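Peptidase S9 prolyl oligopeptidase catalytic domain-containing protein (Pyrococcus horikoshii, PDB 4HXF) is probably a serine peptidase of the prolyl oligopeptidase family, an acylaminoacyl peptidase that assembles into a self-compartmentalizing hexamer. Local coordinates at residues A378-Y392 and G407-G420. Sequence-based numbering, arbitrary orientation.
With Y3A (N-[(benzyloxy)carbonyl]glycyl-N-[(2S,3R)-4-chloro-3-hydroxy-1-phenylbutan-2-yl]glycinamide), chain B.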
ATOM      1  N   ALA A 378     -53.448  19.050 -15.053  1.00 23.57           N
ATOM      2  CA  ALA A 378     -52.163  18.507 -14.705  1.00 20.82           C
ATOM      3  C   ALA A 378     -51.911  17.285 -15.563  1.00 18.66           C
ATOM      4  O   ALA A 378     -52.836  16.524 -15.852  1.00 19.51           O
ATOM      5  CB  ALA A 378     -52.044  18.112 -13.194  1.00 20.26           C
ATOM      6  N   PRO A 379     -50.619  17.056 -15.897  1.00 16.69           N
ATOM      7  CA  PRO A 379     -50.257  15.846 -16.626  1.00 16.97           C
ATOM      8  C   PRO A 379     -50.454  14.580 -15.761  1.00 16.40           C
ATOM      9  O   PRO A 379     -50.567  14.669 -14.513  1.00 16.69           O
ATOM     10  CB  PRO A 379     -48.794  16.068 -17.031  1.00 18.39           C
ATOM     11  CG  PRO A 379     -48.277  16.938 -15.890  1.00 17.82           C
ATOM     12  CD  PRO A 379     -49.432  17.798 -15.454  1.00 17.21           C
ATOM     13  N   VAL A 380     -50.397  13.428 -16.424  1.00 16.73           N
ATOM     14  CA  VAL A 380     -50.752  12.136 -15.814  1.00 16.75           C
ATOM     15  C   VAL A 380     -49.651  11.143 -16.118  1.00 16.19           C
ATOM     16  O   VAL A 380     -49.339  10.971 -17.247  1.00 15.35           O
ATOM     17  CB  VAL A 380     -52.125  11.625 -16.364  1.00 17.76           C
ATOM     18  CG1 VAL A 380     -52.543  10.309 -15.693  1.00 17.99           C
ATOM     19  CG2 VAL A 380     -53.231  12.745 -16.203  1.00 15.75           C
ATOM     20  N   ILE A 381     -49.198  10.396 -15.108  1.00 15.38           N
ATOM     21  CA  ILE A 381     -48.353   9.235 -15.321  1.00 14.96           C
ATOM     22  C   ILE A 381     -49.112   7.956 -14.930  1.00 15.09           C
ATOM     23  O   ILE A 381     -49.550   7.832 -13.725  1.00 15.54           O
ATOM     24  CB  ILE A 381     -47.077   9.250 -14.490  1.00 15.68           C
ATOM     25  CG1 ILE A 381     -46.268  10.532 -14.860  1.00 15.45           C
ATOM     26  CG2 ILE A 381     -46.190   8.042 -14.850  1.00 14.50           C
ATOM     27  CD1 ILE A 381     -45.047  10.841 -13.960  1.00 16.95           C
ATOM     28  N   VAL A 382     -49.234   7.059 -15.902  1.00 14.41           N
ATOM     29  CA  VAL A 382     -49.801   5.732 -15.677  1.00 13.52           C
ATOM     30  C   VAL A 382     -48.667   4.795 -15.288  1.00 14.17           C
ATOM     31  O   VAL A 382     -47.695   4.650 -16.074  1.00 14.00           O
ATOM     32  CB  VAL A 382     -50.529   5.214 -16.890  1.00 13.36           C
ATOM     33  CG1 VAL A 382     -51.141   3.800 -16.613  1.00 15.21           C
ATOM     34  CG2 VAL A 382     -51.674   6.193 -17.272  1.00 15.41           C
ATOM     35  N   PHE A 383     -48.780   4.146 -14.104  1.00 12.80           N
ATOM     36  CA  PHE A 383     -47.824   3.151 -13.727  1.00 12.56           C
ATOM     37  C   PHE A 383     -48.414   1.731 -13.905  1.00 13.22           C
ATOM     38  O   PHE A 383     -49.575   1.527 -13.569  1.00 14.55           O
ATOM     39  CB  PHE A 383     -47.426   3.261 -12.254  1.00 12.59           C
ATOM     40  CG  PHE A 383     -46.437   4.371 -11.959  1.00 12.80           C
ATOM     41  CD1 PHE A 383     -45.120   4.045 -11.602  1.00 12.06           C
ATOM     42  CD2 PHE A 383     -46.827   5.700 -11.981  1.00 14.71           C
ATOM     43  CE1 PHE A 383     -44.247   5.066 -11.282  1.00 13.07           C
ATOM     44  CE2 PHE A 383     -45.952   6.753 -11.640  1.00 14.35           C
ATOM     45  CZ  PHE A 383     -44.658   6.397 -11.321  1.00 13.82           C
ATOM     46  N   VAL A 384     -47.596   0.807 -14.401  1.00 13.68           N
ATOM     47  CA  VAL A 384     -48.024  -0.562 -14.574  1.00 11.92           C
ATOM     48  C   VAL A 384     -47.113  -1.456 -13.800  1.00 13.30           C
ATOM     49  O   VAL A 384     -45.872  -1.492 -14.000  1.00 12.88           O
ATOM     50  CB  VAL A 384     -47.955  -0.978 -16.098  1.00 12.10           C
ATOM     51  CG1 VAL A 384     -48.428  -2.468 -16.287  1.00 11.25           C
ATOM     52  CG2 VAL A 384     -48.819   0.013 -16.932  1.00 13.08           C
ATOM     53  N   HIS A 385     -47.698  -2.279 -12.928  1.00 12.71           N
ATOM     54  CA  HIS A 385     -46.849  -3.144 -12.099  1.00 11.88           C
ATOM     55  C   HIS A 385     -46.328  -4.351 -12.904  1.00 12.06           C
ATOM     56  O   HIS A 385     -46.880  -4.736 -13.998  1.00 12.78           O
ATOM     57  CB  HIS A 385     -47.557  -3.679 -10.807  1.00 13.32           C
ATOM     58  CG  HIS A 385     -48.765  -4.575 -11.015  1.00 13.28           C
ATOM     59  ND1 HIS A 385     -48.630  -5.890 -11.476  1.00 12.91           N
ATOM     60  CD2 HIS A 385     -50.086  -4.386 -10.699  1.00 13.11           C
ATOM     61  CE1 HIS A 385     -49.828  -6.437 -11.508  1.00 13.17           C
ATOM     62  NE2 HIS A 385     -50.756  -5.555 -11.028  1.00 13.26           N
ATOM     63  N   GLY A 386     -45.270  -4.951 -12.341  1.00 14.21           N
ATOM     64  CA  GLY A 386     -44.663  -6.150 -12.968  1.00 13.49           C
ATOM     65  C   GLY A 386     -45.435  -7.464 -12.734  1.00 14.14           C
ATOM     66  O   GLY A 386     -46.565  -7.482 -12.131  1.00 14.91           O
ATOM     67  N   GLY A 387     -44.811  -8.554 -13.129  1.00 13.57           N
ATOM     68  CA  GLY A 387     -45.358  -9.816 -12.871  1.00 14.65           C
ATOM     69  C   GLY A 387     -45.425 -10.671 -14.115  1.00 14.97           C
ATOM     70  O   GLY A 387     -44.415 -11.153 -14.556  1.00 16.69           O
ATOM     71  N   PRO A 388     -46.621 -10.984 -14.619  1.00 14.05           N
ATOM     72  CA  PRO A 388     -47.871 -10.227 -14.477  1.00 14.30           C
ATOM     73  C   PRO A 388     -48.517 -10.392 -13.134  1.00 14.61           C
ATOM     74  O   PRO A 388     -49.321  -9.559 -12.793  1.00 13.98           O
ATOM     75  CB  PRO A 388     -48.816 -10.732 -15.589  1.00 16.76           C
ATOM     76  CG  PRO A 388     -48.138 -11.904 -16.191  1.00 17.08           C
ATOM     77  CD  PRO A 388     -46.664 -11.879 -15.816  1.00 15.97           C
ATOM     78  N   LYS A 389     -48.200 -11.425 -12.368  1.00 14.98           N
ATOM     79  CA  LYS A 389     -48.868 -11.650 -11.069  1.00 13.88           C
ATOM     80  C   LYS A 389     -48.152 -10.834  -9.940  1.00 15.05           C
ATOM     81  O   LYS A 389     -47.981 -11.308  -8.781  1.00 18.78           O
ATOM     82  CB  LYS A 389     -48.877 -13.144 -10.711  1.00 13.73           C
ATOM     83  CG  LYS A 389     -49.978 -13.499  -9.675  1.00 14.25           C
ATOM     84  CD  LYS A 389     -49.938 -14.979  -9.309  1.00 13.98           C
ATOM     85  CE  LYS A 389     -50.958 -15.283  -8.286  1.00 14.69           C
ATOM     86  NZ  LYS A 389     -50.862 -16.685  -7.707  1.00 13.74           N
ATOM     87  N   GLY A 390     -47.883  -9.556 -10.240  1.00 16.40           N
ATOM     88  CA  GLY A 390     -47.656  -8.552  -9.220  1.00 14.18           C
ATOM     89  C   GLY A 390     -48.928  -7.923  -8.676  1.00 12.75           C
ATOM     90  O   GLY A 390     -50.018  -8.327  -9.053  1.00 13.72           O
ATOM     91  N   MET A 391     -48.771  -6.921  -7.817  1.00 12.85           N
ATOM     92  CA  MET A 391     -49.958  -6.318  -7.243  1.00 13.80           C
ATOM     93  C   MET A 391     -49.618  -4.912  -6.754  1.00 17.19           C
ATOM     94  O   MET A 391     -48.594  -4.731  -6.046  1.00 17.37           O
ATOM     95  CB  MET A 391     -50.444  -7.160  -6.075  1.00 13.63           C
ATOM     96  CG  MET A 391     -51.832  -6.701  -5.546  1.00 12.94           C
ATOM     97  SD  MET A 391     -52.416  -7.631  -4.141  1.00 14.41           S
ATOM     98  CE  MET A 391     -51.294  -6.972  -2.893  1.00 15.02           C
ATOM     99  N   TYR A 392     -50.405  -3.924  -7.173  1.00 14.06           N
ATOM    100  CA  TYR A 392     -50.339  -2.599  -6.617  1.00 15.70           C
ATOM    101  C   TYR A 392     -51.434  -2.453  -5.540  1.00 17.55           C
ATOM    102  O   TYR A 392     -52.408  -3.192  -5.476  1.00 19.41           O
ATOM    103  CB  TYR A 392     -50.659  -1.520  -7.663  1.00 14.99           C
ATOM    104  CG  TYR A 392     -49.481  -1.102  -8.559  1.00 15.44           C
ATOM    105  CD1 TYR A 392     -49.721  -0.704  -9.866  1.00 14.36           C
ATOM    106  CD2 TYR A 392     -48.203  -0.980  -8.065  1.00 16.51           C
ATOM    107  CE1 TYR A 392     -48.692  -0.315 -10.704  1.00 14.81           C
ATOM    108  CE2 TYR A 392     -47.153  -0.554  -8.899  1.00 15.49           C
ATOM    109  CZ  TYR A 392     -47.442  -0.191 -10.224  1.00 15.10           C
ATOM    110  OH  TYR A 392     -46.388   0.201 -11.000  1.00 19.09           O
ATOM    111  N   GLY A 407     -46.215  17.596  -9.440  1.00 19.15           N
ATOM    112  CA  GLY A 407     -47.366  18.192 -10.115  1.00 18.90           C
ATOM    113  C   GLY A 407     -48.026  17.208 -11.093  1.00 17.78           C
ATOM    114  O   GLY A 407     -48.805  17.635 -11.962  1.00 19.21           O
ATOM    115  N   TYR A 408     -47.780  15.910 -10.911  1.00 16.28           N
ATOM    116  CA  TYR A 408     -48.416  14.889 -11.771  1.00 17.01           C
ATOM    117  C   TYR A 408     -49.518  14.093 -11.069  1.00 15.87           C
ATOM    118  O   TYR A 408     -49.370  13.730  -9.911  1.00 17.44           O
ATOM    119  CB  TYR A 408     -47.424  13.860 -12.348  1.00 16.03           C
ATOM    120  CG  TYR A 408     -46.249  14.360 -13.158  1.00 16.83           C
ATOM    121  CD1 TYR A 408     -45.145  14.990 -12.572  1.00 17.69           C
ATOM    122  CD2 TYR A 408     -46.266  14.263 -14.549  1.00 17.10           C
ATOM    123  CE1 TYR A 408     -44.100  15.514 -13.309  1.00 18.89           C
ATOM    124  CE2 TYR A 408     -45.193  14.793 -15.290  1.00 16.77           C
ATOM    125  CZ  TYR A 408     -44.142  15.352 -14.691  1.00 18.23           C
ATOM    126  OH  TYR A 408     -43.099  15.832 -15.437  1.00 19.71           O
ATOM    127  N   TYR A 409     -50.608  13.881 -11.780  1.00 16.06           N
ATOM    128  CA  TYR A 409     -51.503  12.779 -11.425  1.00 15.59           C
ATOM    129  C   TYR A 409     -50.736  11.477 -11.585  1.00 15.96           C
ATOM    130  O   TYR A 409     -49.976  11.299 -12.534  1.00 16.15           O
ATOM    131  CB  TYR A 409     -52.723  12.703 -12.339  1.00 16.09           C
ATOM    132  CG  TYR A 409     -53.863  13.641 -11.954  1.00 17.81           C
ATOM    133  CD1 TYR A 409     -53.955  14.898 -12.544  1.00 18.50           C
ATOM    134  CD2 TYR A 409     -54.841  13.247 -11.042  1.00 18.62           C
ATOM    135  CE1 TYR A 409     -55.053  15.724 -12.294  1.00 20.60           C
ATOM    136  CE2 TYR A 409     -55.910  14.068 -10.758  1.00 20.15           C
ATOM    137  CZ  TYR A 409     -56.000  15.309 -11.394  1.00 20.20           C
ATOM    138  OH  TYR A 409     -57.142  16.065 -11.053  1.00 21.20           O
ATOM    139  N   ILE A 410     -51.027  10.535 -10.720  1.00 15.75           N
ATOM    140  CA  ILE A 410     -50.494   9.173 -10.779  1.00 14.34           C
ATOM    141  C   ILE A 410     -51.732   8.253 -10.834  1.00 14.54           C
ATOM    142  O   ILE A 410     -52.699   8.423 -10.045  1.00 16.00           O
ATOM    143  CB  ILE A 410     -49.735   8.844  -9.477  1.00 15.15           C
ATOM    144  CG1 ILE A 410     -48.728   9.964  -9.108  1.00 15.76           C
ATOM    145  CG2 ILE A 410     -49.084   7.477  -9.524  1.00 14.80           C
ATOM    146  CD1 ILE A 410     -47.645  10.241 -10.182  1.00 13.94           C
ATOM    147  N   VAL A 411     -51.706   7.342 -11.803  1.00 15.23           N
ATOM    148  CA  VAL A 411     -52.832   6.403 -11.942  1.00 16.30           C
ATOM    149  C   VAL A 411     -52.292   5.008 -12.129  1.00 16.04           C
ATOM    150  O   VAL A 411     -51.344   4.769 -12.840  1.00 14.22           O
ATOM    151  CB  VAL A 411     -53.824   6.803 -13.046  1.00 19.37           C
ATOM    152  CG1 VAL A 411     -53.276   6.846 -14.391  1.00 23.75           C
ATOM    153  CG2 VAL A 411     -55.083   5.845 -13.026  1.00 19.79           C
ATOM    154  N   TYR A 412     -52.934   4.048 -11.506  1.00 14.93           N
ATOM    155  CA  TYR A 412     -52.456   2.660 -11.566  1.00 14.04           C
ATOM    156  C   TYR A 412     -53.596   1.655 -11.173  1.00 13.78           C
ATOM    157  O   TYR A 412     -54.480   1.993 -10.359  1.00 16.39           O
ATOM    158  CB  TYR A 412     -51.256   2.478 -10.655  1.00 14.95           C
ATOM    159  CG  TYR A 412     -51.381   2.797  -9.160  1.00 14.99           C
ATOM    160  CD1 TYR A 412     -51.117   4.054  -8.646  1.00 19.03           C
ATOM    161  CD2 TYR A 412     -51.786   1.840  -8.279  1.00 16.16           C
ATOM    162  CE1 TYR A 412     -51.266   4.278  -7.309  1.00 19.06           C
ATOM    163  CE2 TYR A 412     -51.863   2.090  -6.882  1.00 17.90           C
ATOM    164  CZ  TYR A 412     -51.558   3.341  -6.453  1.00 20.21           C
ATOM    165  OH  TYR A 412     -51.676   3.513  -5.075  1.00 28.97           O
ATOM    166  N   VAL A 413     -53.606   0.496 -11.848  1.00 14.43           N
ATOM    167  CA  VAL A 413     -54.683  -0.472 -11.592  1.00 13.97           C
ATOM    168  C   VAL A 413     -54.094  -1.847 -11.398  1.00 14.02           C
ATOM    169  O   VAL A 413     -52.928  -2.108 -11.698  1.00 13.34           O
ATOM    170  CB  VAL A 413     -55.739  -0.498 -12.770  1.00 15.20           C
ATOM    171  CG1 VAL A 413     -56.154   1.000 -13.094  1.00 15.56           C
ATOM    172  CG2 VAL A 413     -55.183  -1.258 -14.075  1.00 14.08           C
ATOM    173  N   ASN A 414     -54.984  -2.781 -10.974  1.00 14.22           N
ATOM    174  CA  ASN A 414     -54.612  -4.210 -10.969  1.00 13.70           C
ATOM    175  C   ASN A 414     -55.383  -4.920 -12.099  1.00 15.24           C
ATOM    176  O   ASN A 414     -56.558  -5.323 -11.928  1.00 14.65           O
ATOM    177  CB  ASN A 414     -54.929  -4.828  -9.611  1.00 13.62           C
ATOM    178  CG  ASN A 414     -53.863  -4.551  -8.566  1.00 12.94           C
ATOM    179  OD1 ASN A 414     -52.674  -4.456  -8.915  1.00 14.51           O
ATOM    180  ND2 ASN A 414     -54.248  -4.478  -7.247  1.00 12.70           N
ATOM    181  N   PRO A 415     -54.761  -5.059 -13.270  1.00 13.60           N
ATOM    182  CA  PRO A 415     -55.517  -5.701 -14.379  1.00 14.31           C
ATOM    183  C   PRO A 415     -55.620  -7.187 -14.102  1.00 12.42           C
ATOM    184  O   PRO A 415     -54.900  -7.736 -13.209  1.00 13.81           O
ATOM    185  CB  PRO A 415     -54.614  -5.479 -15.591  1.00 14.69           C
ATOM    186  CG  PRO A 415     -53.290  -5.238 -15.019  1.00 16.39           C
ATOM    187  CD  PRO A 415     -53.403  -4.596 -13.648  1.00 14.26           C
ATOM    188  N   ARG A 416     -56.458  -7.896 -14.837  1.00 13.73           N
ATOM    189  CA  ARG A 416     -56.407  -9.347 -14.764  1.00 14.04           C
ATOM    190  C   ARG A 416     -55.007  -9.863 -15.071  1.00 14.91           C
ATOM    191  O   ARG A 416     -54.192  -9.277 -15.783  1.00 15.38           O
ATOM    192  CB  ARG A 416     -57.455  -9.955 -15.740  1.00 13.92           C
ATOM    193  CG  ARG A 416     -57.043  -9.913 -17.260  1.00 15.02           C
ATOM    194  CD  ARG A 416     -58.279 -10.149 -18.128  1.00 15.71           C
ATOM    195  NE  ARG A 416     -59.174  -9.004 -18.011  1.00 16.97           N
ATOM    196  CZ  ARG A 416     -60.463  -9.011 -18.197  1.00 16.68           C
ATOM    197  NH1 ARG A 416     -61.103 -10.114 -18.615  1.00 17.27           N
ATOM    198  NH2 ARG A 416     -61.156  -7.925 -18.025  1.00 18.46           N
ATOM    199  N   GLY A 417     -54.699 -10.896 -14.294  1.00 14.92           N
ATOM    200  CA  GLY A 417     -53.354 -11.403 -14.162  1.00 15.04           C
ATOM    201  C   GLY A 417     -52.714 -11.027 -12.829  1.00 13.95           C
ATOM    202  O   GLY A 417     -51.753 -11.703 -12.418  1.00 14.66           O
ATOM    203  N   SER A 418     -53.152  -9.948 -12.166  1.00 14.92           N
ATOM    204  CA  SER A 418     -52.555  -9.487 -10.929  1.00 13.83           C
ATOM    205  C   SER A 418     -52.786 -10.487  -9.810  1.00 13.63           C
ATOM    206  O   SER A 418     -53.826 -11.250  -9.787  1.00 14.16           O
ATOM    207  CB  SER A 418     -53.143  -8.196 -10.500  1.00 14.43           C
ATOM    208  OG  SER A 418     -52.966  -7.116 -11.441  1.00 13.63           O
ATOM    209  N   ASN A 419     -51.901 -10.448  -8.849  1.00 13.75           N
ATOM    210  CA  ASN A 419     -52.181 -11.050  -7.530  1.00 13.69           C
ATOM    211  C   ASN A 419     -53.179 -10.275  -6.738  1.00 14.15           C
ATOM    212  O   ASN A 419     -53.474  -9.128  -7.027  1.00 14.30           O
ATOM    213  CB  ASN A 419     -50.864 -11.176  -6.714  1.00 15.01           C
ATOM    214  CG  ASN A 419     -50.818 -12.454  -5.886  1.00 15.26           C
ATOM    215  OD1 ASN A 419     -51.853 -13.079  -5.615  1.00 15.81           O
ATOM    216  ND2 ASN A 419     -49.598 -12.894  -5.560  1.00 14.77           N
ATOM    217  N   GLY A 420     -53.782 -10.933  -5.742  1.00 13.86           N
ATOM    218  CA  GLY A 420     -54.660 -10.310  -4.810  1.00 14.28           C
ATOM    219  C   GLY A 420     -56.138 -10.569  -4.934  1.00 14.49           C
ATOM    220  O   GLY A 420     -56.969 -10.084  -4.146  1.00 15.12           O
TER
HETATM  221  N3  Y3A B 701     -41.634 -13.304 -10.991  1.00 31.19           N
HETATM  222  CA3 Y3A B 701     -42.069 -13.081 -12.383  1.00 29.62           C
HETATM  223  C3  Y3A B 701     -41.006 -12.160 -12.991  1.00 23.84           C
HETATM  224  O3  Y3A B 701     -39.870 -11.979 -12.603  1.00 22.30           O
HETATM  225  C4  Y3A B 701     -40.792  -8.891 -13.903  1.00 17.83           C
HETATM  226  O4  Y3A B 701     -42.131  -8.553 -13.883  1.00 19.01           O
HETATM  227  CA4 Y3A B 701     -40.653 -10.206 -14.648  1.00 14.44           C
HETATM  228  N4  Y3A B 701     -41.607 -11.142 -13.996  1.00 19.47           N
HETATM  229  CB4 Y3A B 701     -41.199 -10.222 -16.106  1.00 16.03           C
HETATM  230  CG4 Y3A B 701     -41.057 -11.542 -16.788  1.00 16.26           C
HETATM  231  CD1 Y3A B 701     -39.836 -12.165 -17.089  1.00 18.37           C
HETATM  232  CD2 Y3A B 701     -42.200 -12.190 -17.234  1.00 19.95           C
HETATM  233  CE1 Y3A B 701     -39.743 -13.378 -17.746  1.00 18.86           C
HETATM  234  CE2 Y3A B 701     -42.128 -13.412 -17.888  1.00 18.80           C
HETATM  235  CZ4 Y3A B 701     -40.925 -14.005 -18.113  1.00 18.58           C
HETATM  236  C15 Y3A B 701     -39.867  -8.719 -12.640  1.00 18.18           C
HETATM  237  O   HOH W   1     -51.810   0.047 -14.055  1.00 11.98           O
HETATM  238  O   HOH W   2     -50.622  -2.471 -13.345  1.00 13.36           O
HETATM  239  O   HOH W   3     -47.377 -10.989  -6.218  1.00 20.72           O
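Strands 378-384 and 409-413 form the parallel pair of a beta-alpha-beta unit in the alpha/beta-hydrolase domain, and the loop after 378-384 carries the His-Gly-Gly sequence, whose Gly386 and Gly387 line the inhibitor pocket, consistent with an oxyanion-hole role for Gly387 N. Four backbone bonds join the strands, from Tyr409 N to Pro379 O through Phe383 N to Val411 O. Where the strands part, one water bridges Phe383 O and Val413 N, and a second links His385 N to Val413 O. On one sheet face Val411 CG1 presses tightly on Val382 CG2 (3.4 Å); on the other, Ile381 CD1 makes a CH-pi contact over the Tyr408 ring, 4.0 Å from its centroid. Beyond the strands, His385 ties the loops together. With CG set between the backbone N and carbonyl carbon (chi1 63°), the His385 ring donates from both nitrogens to partners near its plane, ND1 to Gly386 O and NE2 to Ser418 OG, each at 2.7 Å. Ser418 OG in turn donates to Pro415 O, which also takes Ser418 N and so closes the type II turn from Pro415 to Ser418. A leucine in place of His385 would probably leave Ser418 OG and Gly386 O without these donors and let the loop at Gly386 shift. Gly387 N donates to O4 of the inhibitor at 2.8 Å. Asn414 clasps the Tyr392 backbone: Asn414 OD1 takes the Tyr392 N-H on a lone pair (2.9 Å), while ND2 donates to the Tyr392 carbonyl. The Tyr392 ring rests one face on His385 CB and receives the edge of Tyr412 on a face, planes 68° apart. Asn419 N bonds Gly390 O, and its ND2 reaches Glu263, a magnesium ligand. Helix 398-405 packs on Phe383 and Ile410 through Met400, helix 436-451 lies against Val380 and Val382, and strand 460-465 continues the sheet beside 378-384.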